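MgGH51 (Meripilus giganteus, PDB 6ZPV) probably hydrolyses terminal alpha-L-arabinofuranosyl residues from arabinose-containing glycans, as a family GH51 alpha-L-arabinofuranosidase. Local coordinates at residues W407-Y415 with L528-H536; E429-A437 with D446-S456. One frame throughout, in Å; residues are numbered along the deposited sequence.

Interaction 1: W407-Y415 with L528-H536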
loop_
_atom_site.group_PDB
_atom_site.type_symbol
_atom_site.label_atom_id
_atom_site.label_comp_id
_atom_site.label_asym_id
_atom_site.label_seq_id
_atom_site.Cartn_x
_atom_site.Cartn_y
_atom_site.Cartn_z
ATOM N N TRP A 407 -15.421 -2.616 -20.396
ATOM C CA TRP A 407 -14.345 -3.502 -20.868
ATOM C C TRP A 407 -14.166 -4.694 -19.928
ATOM O O TRP A 407 -13.945 -5.826 -20.372
ATOM C CB TRP A 407 -13.018 -2.712 -20.972
ATOM C CG TRP A 407 -11.862 -3.503 -21.503
ATOM C CD1 TRP A 407 -11.450 -3.493 -22.806
ATOM C CD2 TRP A 407 -11.006 -4.398 -20.790
ATOM N NE1 TRP A 407 -10.399 -4.339 -22.973
ATOM C CE2 TRP A 407 -10.123 -4.939 -21.770
ATOM C CE3 TRP A 407 -10.879 -4.813 -19.456
ATOM C CZ2 TRP A 407 -9.141 -5.897 -21.431
ATOM C CZ3 TRP A 407 -9.938 -5.770 -19.153
ATOM C CH2 TRP A 407 -9.090 -6.333 -20.115
ATOM N N PHE A 408 -14.199 -4.470 -18.630
ATOM C CA PHE A 408 -13.948 -5.552 -17.675
ATOM C C PHE A 408 -14.994 -6.674 -17.819
ATOM O O PHE A 408 -14.604 -7.855 -17.848
ATOM C CB PHE A 408 -13.848 -5.028 -16.232
ATOM C CG PHE A 408 -12.489 -4.462 -15.933
ATOM C CD1 PHE A 408 -11.467 -5.330 -15.563
ATOM C CD2 PHE A 408 -12.162 -3.149 -16.145
ATOM C CE1 PHE A 408 -10.165 -4.880 -15.394
ATOM C CE2 PHE A 408 -10.872 -2.707 -15.961
ATOM C CZ PHE A 408 -9.864 -3.560 -15.579
ATOM N N TYR A 409 -16.296 -6.366 -17.926
ATOM C CA TYR A 409 -17.247 -7.481 -18.102
ATOM C C TYR A 409 -17.100 -8.109 -19.482
ATOM O O TYR A 409 -17.273 -9.308 -19.633
ATOM C CB TYR A 409 -18.692 -7.172 -17.713
ATOM C CG TYR A 409 -19.466 -6.275 -18.628
ATOM C CD1 TYR A 409 -19.929 -6.780 -19.835
ATOM C CD2 TYR A 409 -19.843 -4.993 -18.299
ATOM C CE1 TYR A 409 -20.730 -6.019 -20.695
ATOM C CE2 TYR A 409 -20.697 -4.244 -19.123
ATOM C CZ TYR A 409 -21.147 -4.763 -20.316
ATOM O OH TYR A 409 -21.966 -3.997 -21.139
ATOM N N GLN A 410 -16.801 -7.305 -20.500
ATOM C CA GLN A 410 -16.645 -7.764 -21.864
ATOM C C GLN A 410 -15.424 -8.661 -22.004
ATOM O O GLN A 410 -15.357 -9.416 -22.981
ATOM C CB GLN A 410 -16.585 -6.638 -22.904
ATOM C CG GLN A 410 -17.911 -5.918 -23.046
ATOM C CD GLN A 410 -17.767 -4.800 -24.084
ATOM O OE1 GLN A 410 -16.709 -4.127 -24.133
ATOM N NE2 GLN A 410 -18.861 -4.446 -24.705
ATOM N N ASN A 411 -14.453 -8.582 -21.096
ATOM C CA ASN A 411 -13.181 -9.300 -21.223
ATOM C C ASN A 411 -13.014 -10.302 -20.102
ATOM O O ASN A 411 -11.888 -10.756 -19.839
ATOM C CB ASN A 411 -12.022 -8.298 -21.348
ATOM C CG ASN A 411 -12.060 -7.648 -22.709
ATOM O OD1 ASN A 411 -11.488 -8.223 -23.657
ATOM N ND2 ASN A 411 -12.755 -6.563 -22.853
ATOM N N ALA A 412 -14.096 -10.810 -19.534
ATOM C CA ALA A 412 -14.054 -11.865 -18.501
ATOM C C ALA A 412 -13.512 -13.183 -19.044
ATOM O O ALA A 412 -13.112 -14.030 -18.235
ATOM C CB ALA A 412 -15.430 -12.075 -17.922
ATOM N N PHE A 413 -13.466 -13.370 -20.350
ATOM C CA PHE A 413 -12.855 -14.550 -20.974
ATOM C C PHE A 413 -11.428 -14.291 -21.428
ATOM O O PHE A 413 -10.875 -15.101 -22.196
ATOM C CB PHE A 413 -13.749 -15.101 -22.092
ATOM C CG PHE A 413 -14.973 -15.835 -21.612
ATOM C CD1 PHE A 413 -16.021 -15.174 -21.035
ATOM C CD2 PHE A 413 -15.046 -17.219 -21.728
ATOM C CE1 PHE A 413 -17.127 -15.864 -20.593
ATOM C CE2 PHE A 413 -16.162 -17.893 -21.264
ATOM C CZ PHE A 413 -17.209 -17.222 -20.670
ATOM N N TYR A 414 -10.770 -13.278 -20.885
ATOM C CA TYR A 414 -9.393 -12.919 -21.265
ATOM C C TYR A 414 -8.490 -14.152 -21.255
ATOM O O TYR A 414 -7.679 -14.343 -22.182
ATOM C CB TYR A 414 -8.856 -11.836 -20.330
ATOM C CG TYR A 414 -7.490 -11.332 -20.707
ATOM C CD1 TYR A 414 -7.336 -10.274 -21.590
ATOM C CD2 TYR A 414 -6.348 -11.866 -20.197
ATOM C CE1 TYR A 414 -6.074 -9.799 -21.940
ATOM C CE2 TYR A 414 -5.092 -11.368 -20.526
ATOM C CZ TYR A 414 -4.949 -10.381 -21.421
ATOM O OH TYR A 414 -3.664 -9.893 -21.715
ATOM N N TYR A 415 -8.539 -14.956 -20.200
ATOM C CA TYR A 415 -7.595 -16.079 -20.009
ATOM C C TYR A 415 -8.094 -17.419 -20.551
ATOM O O TYR A 415 -7.302 -18.385 -20.609
ATOM C CB TYR A 415 -7.157 -16.213 -18.557
ATOM C CG TYR A 415 -6.188 -15.144 -18.103
ATOM C CD1 TYR A 415 -4.858 -15.200 -18.499
ATOM C CD2 TYR A 415 -6.576 -14.089 -17.314
ATOM C CE1 TYR A 415 -3.959 -14.204 -18.135
ATOM C CE2 TYR A 415 -5.693 -13.113 -16.931
ATOM C CZ TYR A 415 -4.369 -13.172 -17.299
ATOM O OH TYR A 415 -3.406 -12.248 -16.978
ATOM N N LEU A 528 -21.113 -22.100 -18.623
ATOM C CA LEU A 528 -20.338 -20.894 -18.885
ATOM C C LEU A 528 -21.230 -19.679 -19.025
ATOM O O LEU A 528 -22.250 -19.726 -19.727
ATOM C CB LEU A 528 -19.476 -21.055 -20.138
ATOM C CG LEU A 528 -18.321 -22.028 -20.053
ATOM C CD1 LEU A 528 -17.719 -22.295 -21.436
ATOM C CD2 LEU A 528 -17.248 -21.583 -19.109
ATOM N N PRO A 529 -20.833 -18.529 -18.447
ATOM C CA PRO A 529 -21.459 -17.272 -18.815
ATOM C C PRO A 529 -21.360 -16.987 -20.307
ATOM O O PRO A 529 -20.478 -17.524 -20.992
ATOM C CB PRO A 529 -20.648 -16.205 -18.029
ATOM C CG PRO A 529 -20.106 -17.001 -16.840
ATOM C CD PRO A 529 -19.774 -18.349 -17.438
ATOM N N THR A 530 -22.196 -16.096 -20.802
ATOM C CA THR A 530 -22.073 -15.610 -22.177
ATOM C C THR A 530 -20.803 -14.755 -22.300
ATOM O O THR A 530 -20.671 -13.793 -21.541
ATOM C CB THR A 530 -23.308 -14.822 -22.566
ATOM O OG1 THR A 530 -24.429 -15.705 -22.448
ATOM C CG2 THR A 530 -23.211 -14.330 -23.991
ATOM N N ASN A 531 -19.986 -15.079 -23.261
ATOM C CA ASN A 531 -18.752 -14.343 -23.545
ATOM C C ASN A 531 -19.150 -12.984 -24.155
ATOM O O ASN A 531 -19.687 -12.970 -25.269
ATOM C CB ASN A 531 -17.843 -15.185 -24.409
ATOM C CG ASN A 531 -16.500 -14.555 -24.651
ATOM O OD1 ASN A 531 -16.281 -13.385 -24.373
ATOM N ND2 ASN A 531 -15.571 -15.347 -25.162
ATOM N N GLY A 532 -18.939 -11.882 -23.404
ATOM C CA GLY A 532 -19.370 -10.556 -23.784
ATOM C C GLY A 532 -20.605 -10.087 -23.060
ATOM O O GLY A 532 -20.987 -8.910 -23.232
ATOM N N GLY A 533 -21.245 -10.965 -22.326
ATOM C CA GLY A 533 -22.462 -10.615 -21.589
ATOM C C GLY A 533 -22.178 -9.894 -20.294
ATOM O O GLY A 533 -21.013 -9.749 -19.859
ATOM N N THR A 534 -23.245 -9.417 -19.662
ATOM C CA THR A 534 -23.161 -8.669 -18.389
ATOM C C THR A 534 -23.190 -9.569 -17.165
ATOM O O THR A 534 -22.888 -9.058 -16.072
ATOM C CB THR A 534 -24.265 -7.636 -18.320
ATOM O OG1 THR A 534 -25.511 -8.289 -18.559
ATOM C CG2 THR A 534 -24.099 -6.537 -19.327
ATOM N N LEU A 535 -23.630 -10.825 -17.272
ATOM C CA LEU A 535 -23.887 -11.660 -16.098
ATOM C C LEU A 535 -22.858 -12.771 -16.039
ATOM O O LEU A 535 -22.700 -13.563 -16.992
ATOM C CB LEU A 535 -25.283 -12.286 -16.176
ATOM C CG LEU A 535 -25.715 -13.084 -14.938
ATOM C CD1 LEU A 535 -25.855 -12.200 -13.716
ATOM C CD2 LEU A 535 -27.018 -13.805 -15.222
ATOM N N HIS A 536 -22.099 -12.841 -14.937
ATOM C CA HIS A 536 -20.984 -13.798 -14.790
ATOM C C HIS A 536 -21.019 -14.412 -13.417
ATOM O O HIS A 536 -21.560 -13.850 -12.470
ATOM C CB HIS A 536 -19.644 -13.061 -15.021
ATOM C CG HIS A 536 -19.461 -12.601 -16.424
ATOM N ND1 HIS A 536 -18.843 -13.398 -17.339
ATOM C CD2 HIS A 536 -19.952 -11.488 -17.043
ATOM C CE1 HIS A 536 -18.957 -12.738 -18.514
ATOM N NE2 HIS A 536 -19.624 -11.609 -18.371
HETATM O O HOH W 1 -17.278 -11.686 -21.113
HETATM O O HOH W 2 -14.919 -11.945 -22.592
HETATM O O HOH W 3 -20.457 -7.130 -25.109
#

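Interaction 2: E429-A437 with D446-S456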
loop_
_atom_site.group_PDB
_atom_site.type_symbol
_atom_site.label_atom_id
_atom_site.label_comp_id
_atom_site.label_asym_id
_atom_site.label_seq_id
_atom_site.Cartn_x
_atom_site.Cartn_y
_atom_site.Cartn_z
ATOM N N GLU A 429 -1.812 -5.468 -11.560
ATOM C CA GLU A 429 -2.541 -4.209 -11.419
ATOM C C GLU A 429 -3.762 -4.321 -12.333
ATOM O O GLU A 429 -3.611 -4.537 -13.542
ATOM C CB GLU A 429 -1.713 -2.996 -11.915
ATOM C CG GLU A 429 -0.423 -2.779 -11.132
ATOM C CD GLU A 429 0.483 -1.674 -11.622
ATOM O OE1 GLU A 429 -0.036 -0.692 -12.263
ATOM O OE2 GLU A 429 1.712 -1.786 -11.423
ATOM N N TYR A 430 -4.911 -4.006 -11.784
ATOM C CA TYR A 430 -6.099 -3.789 -12.615
ATOM C C TYR A 430 -7.052 -2.883 -11.873
ATOM O O TYR A 430 -7.132 -2.910 -10.651
ATOM C CB TYR A 430 -6.793 -5.100 -13.061
ATOM C CG TYR A 430 -7.394 -5.947 -11.964
ATOM C CD1 TYR A 430 -6.626 -6.723 -11.121
ATOM C CD2 TYR A 430 -8.776 -5.942 -11.765
ATOM C CE1 TYR A 430 -7.196 -7.486 -10.119
ATOM C CE2 TYR A 430 -9.345 -6.687 -10.761
ATOM C CZ TYR A 430 -8.579 -7.476 -9.933
ATOM O OH TYR A 430 -9.161 -8.233 -8.969
ATOM N N ALA A 431 -7.850 -2.139 -12.657
ATOM C CA ALA A 431 -8.947 -1.346 -12.127
ATOM C C ALA A 431 -9.743 -0.767 -13.289
ATOM O O ALA A 431 -9.175 -0.415 -14.349
ATOM C CB ALA A 431 -8.464 -0.150 -11.297
ATOM N N ALA A 432 -11.049 -0.627 -13.074
ATOM C CA ALA A 432 -11.913 0.169 -13.980
ATOM C C ALA A 432 -11.837 1.622 -13.539
ATOM O O ALA A 432 -12.307 1.956 -12.463
ATOM C CB ALA A 432 -13.324 -0.391 -13.951
ATOM N N ILE A 433 -11.223 2.473 -14.365
ATOM C CA ILE A 433 -10.798 3.817 -13.917
ATOM C C ILE A 433 -11.625 4.957 -14.495
ATOM O O ILE A 433 -11.487 6.065 -13.976
ATOM C CB ILE A 433 -9.308 4.062 -14.160
ATOM C CG1 ILE A 433 -8.960 4.220 -15.630
ATOM C CG2 ILE A 433 -8.492 2.957 -13.481
ATOM C CD1 ILE A 433 -7.549 4.757 -15.843
ATOM N N SER A 434 -12.376 4.737 -15.578
ATOM C CA SER A 434 -13.003 5.810 -16.329
ATOM C C SER A 434 -14.085 5.199 -17.189
ATOM O O SER A 434 -13.960 4.026 -17.583
ATOM C CB SER A 434 -11.968 6.472 -17.242
ATOM O OG SER A 434 -12.564 7.431 -18.095
ATOM N N THR A 435 -15.087 5.999 -17.538
ATOM C CA THR A 435 -16.046 5.587 -18.549
ATOM C C THR A 435 -15.679 6.074 -19.954
ATOM O O THR A 435 -16.446 5.780 -20.890
ATOM C CB THR A 435 -17.454 6.079 -18.188
ATOM O OG1 THR A 435 -17.413 7.492 -17.977
ATOM C CG2 THR A 435 -17.938 5.451 -16.895
ATOM N N ASN A 436 -14.555 6.761 -20.120
ATOM C CA ASN A 436 -14.160 7.328 -21.411
ATOM C C ASN A 436 -13.064 6.463 -22.055
ATOM O O ASN A 436 -11.882 6.575 -21.735
ATOM C CB ASN A 436 -13.647 8.727 -21.205
ATOM C CG ASN A 436 -13.397 9.488 -22.505
ATOM O OD1 ASN A 436 -13.228 8.866 -23.581
ATOM N ND2 ASN A 436 -13.349 10.825 -22.377
ATOM N N ALA A 437 -13.478 5.586 -22.961
ATOM C CA ALA A 437 -12.572 4.625 -23.568
ATOM C C ALA A 437 -11.422 5.320 -24.282
ATOM O O ALA A 437 -10.331 4.724 -24.416
ATOM C CB ALA A 437 -13.290 3.727 -24.536
ATOM N N ASP A 446 -14.018 14.573 -17.841
ATOM C CA ASP A 446 -13.939 13.737 -19.061
ATOM C C ASP A 446 -14.042 12.243 -18.699
ATOM O O ASP A 446 -13.544 11.406 -19.465
ATOM C CB ASP A 446 -12.650 14.078 -19.805
ATOM C CG ASP A 446 -12.638 15.473 -20.379
ATOM O OD1 ASP A 446 -13.689 16.012 -20.706
ATOM O OD2 ASP A 446 -11.543 16.042 -20.449
ATOM N N GLY A 447 -14.712 11.876 -17.608
ATOM C CA GLY A 447 -15.162 10.491 -17.365
ATOM C C GLY A 447 -14.314 9.712 -16.352
ATOM O O GLY A 447 -14.723 8.603 -15.961
ATOM N N ARG A 448 -13.216 10.282 -15.859
ATOM C CA ARG A 448 -12.407 9.587 -14.840
ATOM C C ARG A 448 -13.183 9.438 -13.550
ATOM O O ARG A 448 -13.902 10.351 -13.095
ATOM C CB ARG A 448 -11.141 10.391 -14.582
ATOM C CG ARG A 448 -10.103 9.734 -13.710
ATOM C CD ARG A 448 -9.371 8.629 -14.436
ATOM N NE ARG A 448 -8.203 8.134 -13.707
ATOM C CZ ARG A 448 -6.973 8.626 -13.836
ATOM N NH1 ARG A 448 -6.717 9.612 -14.681
ATOM N NH2 ARG A 448 -5.969 8.076 -13.150
ATOM N N LEU A 449 -13.039 8.269 -12.911
ATOM C CA LEU A 449 -13.727 8.038 -11.632
ATOM C C LEU A 449 -12.894 8.629 -10.500
ATOM O O LEU A 449 -11.718 8.235 -10.309
ATOM C CB LEU A 449 -13.932 6.549 -11.438
ATOM C CG LEU A 449 -14.833 5.859 -12.466
ATOM C CD1 LEU A 449 -15.027 4.413 -12.168
ATOM C CD2 LEU A 449 -16.147 6.586 -12.740
ATOM N N ALA A 450 -13.472 9.540 -9.717
ATOM C CA ALA A 450 -12.825 10.083 -8.520
ATOM C C ALA A 450 -12.687 8.995 -7.426
ATOM O O ALA A 450 -11.731 9.034 -6.677
ATOM C CB ALA A 450 -13.592 11.248 -8.003
ATOM N N PHE A 451 -13.696 8.108 -7.355
ATOM C CA PHE A 451 -13.742 6.973 -6.433
ATOM C C PHE A 451 -14.365 5.817 -7.202
ATOM O O PHE A 451 -15.133 6.032 -8.140
ATOM C CB PHE A 451 -14.619 7.309 -5.205
ATOM C CG PHE A 451 -14.063 8.389 -4.321
ATOM C CD1 PHE A 451 -13.050 8.097 -3.421
ATOM C CD2 PHE A 451 -14.529 9.689 -4.403
ATOM C CE1 PHE A 451 -12.469 9.077 -2.635
ATOM C CE2 PHE A 451 -13.974 10.695 -3.623
ATOM C CZ PHE A 451 -12.971 10.355 -2.700
ATOM N N PRO A 452 -14.087 4.578 -6.796
ATOM C CA PRO A 452 -14.776 3.449 -7.406
ATOM C C PRO A 452 -16.297 3.652 -7.286
ATOM O O PRO A 452 -16.786 4.257 -6.318
ATOM C CB PRO A 452 -14.298 2.249 -6.585
ATOM C CG PRO A 452 -12.932 2.684 -6.050
ATOM C CD PRO A 452 -13.145 4.171 -5.739
ATOM N N THR A 453 -17.031 3.113 -8.232
ATOM C CA THR A 453 -18.492 3.171 -8.269
ATOM C C THR A 453 -19.054 1.747 -8.220
ATOM O O THR A 453 -18.350 0.736 -8.299
ATOM C CB THR A 453 -18.978 3.914 -9.531
ATOM O OG1 THR A 453 -18.516 3.140 -10.647
ATOM C CG2 THR A 453 -18.473 5.351 -9.596
ATOM N N VAL A 454 -20.368 1.662 -8.093
ATOM C CA VAL A 454 -21.025 0.336 -8.200
ATOM C C VAL A 454 -20.725 -0.232 -9.586
ATOM O O VAL A 454 -20.414 -1.420 -9.749
ATOM C CB VAL A 454 -22.496 0.390 -7.863
ATOM C CG1 VAL A 454 -23.118 -0.991 -7.939
ATOM C CG2 VAL A 454 -22.743 0.966 -6.473
ATOM N N GLN A 455 -20.844 0.607 -10.614
ATOM C CA GLN A 455 -20.550 0.194 -11.991
ATOM C C GLN A 455 -19.132 -0.389 -12.093
ATOM O O GLN A 455 -18.904 -1.457 -12.755
ATOM C CB GLN A 455 -20.694 1.421 -12.944
ATOM C CG GLN A 455 -20.630 1.100 -14.452
ATOM C CD GLN A 455 -20.621 2.297 -15.375
ATOM O OE1 GLN A 455 -20.782 3.432 -14.900
ATOM N NE2 GLN A 455 -20.473 2.054 -16.661
ATOM N N SER A 456 -18.145 0.321 -11.555
ATOM C CA SER A 456 -16.743 -0.134 -11.753
ATOM C C SER A 456 -16.499 -1.405 -10.963
ATOM O O SER A 456 -15.865 -2.347 -11.481
ATOM C CB SER A 456 -15.761 0.978 -11.404
ATOM O OG SER A 456 -15.628 1.239 -9.990
HETATM O O HOH W 4 -12.819 1.025 -9.796
HETATM O O HOH W 5 -11.372 9.795 -18.306
HETATM O O HOH W 6 -17.653 8.703 -15.412
#

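Interaction 1: W407-Y415 with L528-H536
Leu528 and Pro529 meet the outer end of the Phe413 ring: Leu528 CD2 lies 4.4 Å from Phe413 CE2, and the Pro529 carbonyl brings its O to 3.3 Å from Phe413 CZ. Asn531 covers one face of that ring. With CG anti to the backbone N (chi1 -175°), its amide stacks on the phenyl group, planes 13° apart, and Asn531 CB sits 3.9 Å from the Phe413 centroid. Replacing Phe413 by alanine would probably leave the Asn531 amide without its stacking surface and a gap beside Pro529 O and the His536 edge. Asn531 OD1 accepts, at 2.7 Å, from a water that donates to Gln410 O and accepts from Phe413 N. Gly532, at positive phi in the type II turn 530-533, uses a second water to link its N to Tyr409 O and a third its O to Gln410 NE2. Gly533 O accepts from His536 NE2 at 2.8 Å within the segment, fixing the imidazole's rotation. Thr534 lays CG2 over a face of the Tyr409 ring, 3.9 Å from its centroid. The His536 ring takes Ala412 CB over one face, in a CH-pi contact, and turns its edge to Phe413 CE1. With no direct hydrogen bond across it, this water-bridged seam joins the end of helix 405-410 and the turn after it, on the (beta/alpha)8 barrel, to the antiparallel C-terminal sheet, the two-domain pairing characteristic of GH51 enzymes.

Interaction 2: E429-A437 with D446-S456
Ile433 and Leu449 share the straightest bond of the contact: Leu449 N donates to Ile433 O at 2.9 Å with an N-H...O angle of 174°. Two residues on, Thr435 N reaches Gly447 O at 3.1 Å, approaching from above the carbonyl plane, and the two bonds flank a single beta bridge between Ser434 and Arg448. Asn436 extends the grip. Its CG is anti to the backbone N (chi1 -172°), and ND2 donates in the plane of its amide to Asp446 O at 3.0 Å. Gly447 has positive phi, where a CB would press on the carbonyl O of Asp446, and it would also crowd Thr435 OG1 and Asn436 CB. Leu449 packs CB and CG beside Ile433 O and sends CD1 to 3.7 Å from Ala432 O, while Ile433 CD1 lies over a face of the Arg448 guanidinium. The paired chains lead out of strand 424-432 and into helix 454-469, forming the beta-to-alpha connection of a beta-alpha-beta crossover, at the end of the (beta/alpha)8 barrel where such folds carry their active sites. At the helix start, Ser456 CB meets Ala432 CB at 3.8 Å, and Ser456 OG donates to a water that also bonds Ala432 O. A capping box sets this serine: Ser456 N donates to Thr453 OG1, and Thr453 N to Ser456 OG. Ser434 OG accepts from Asn436 N at 2.9 Å, an ST turn tying the serine hydroxyl to the backbone of the asparagine that bonds Asp446 O. Farther out, Arg448 is held by Thr492 O at NE and Gly442 O at NH1, and Ala432 N donates to Glu460.

Both contacts are partly buried, but interaction 1 lies farther out, its centre about 29 Å from the chain centre against about 20 Å, with five of twelve touching residues exposed against two of eleven. Interaction 2 is local, pairing the two arms of the loop between a barrel strand and the next helix through direct backbone hydrogen bonds. Interaction 1 links the barrel to the C-terminal sheet; waters bridge both, but it has no direct hydrogen bond across it and relies on aromatic faces and CH-pi contacts. Helix 454-469 begins in interaction 2, and its Ala462 and Thr465 touch His536. The two also meet through Phe408, whose CE2 lies 3.3 Å from Ala431 O.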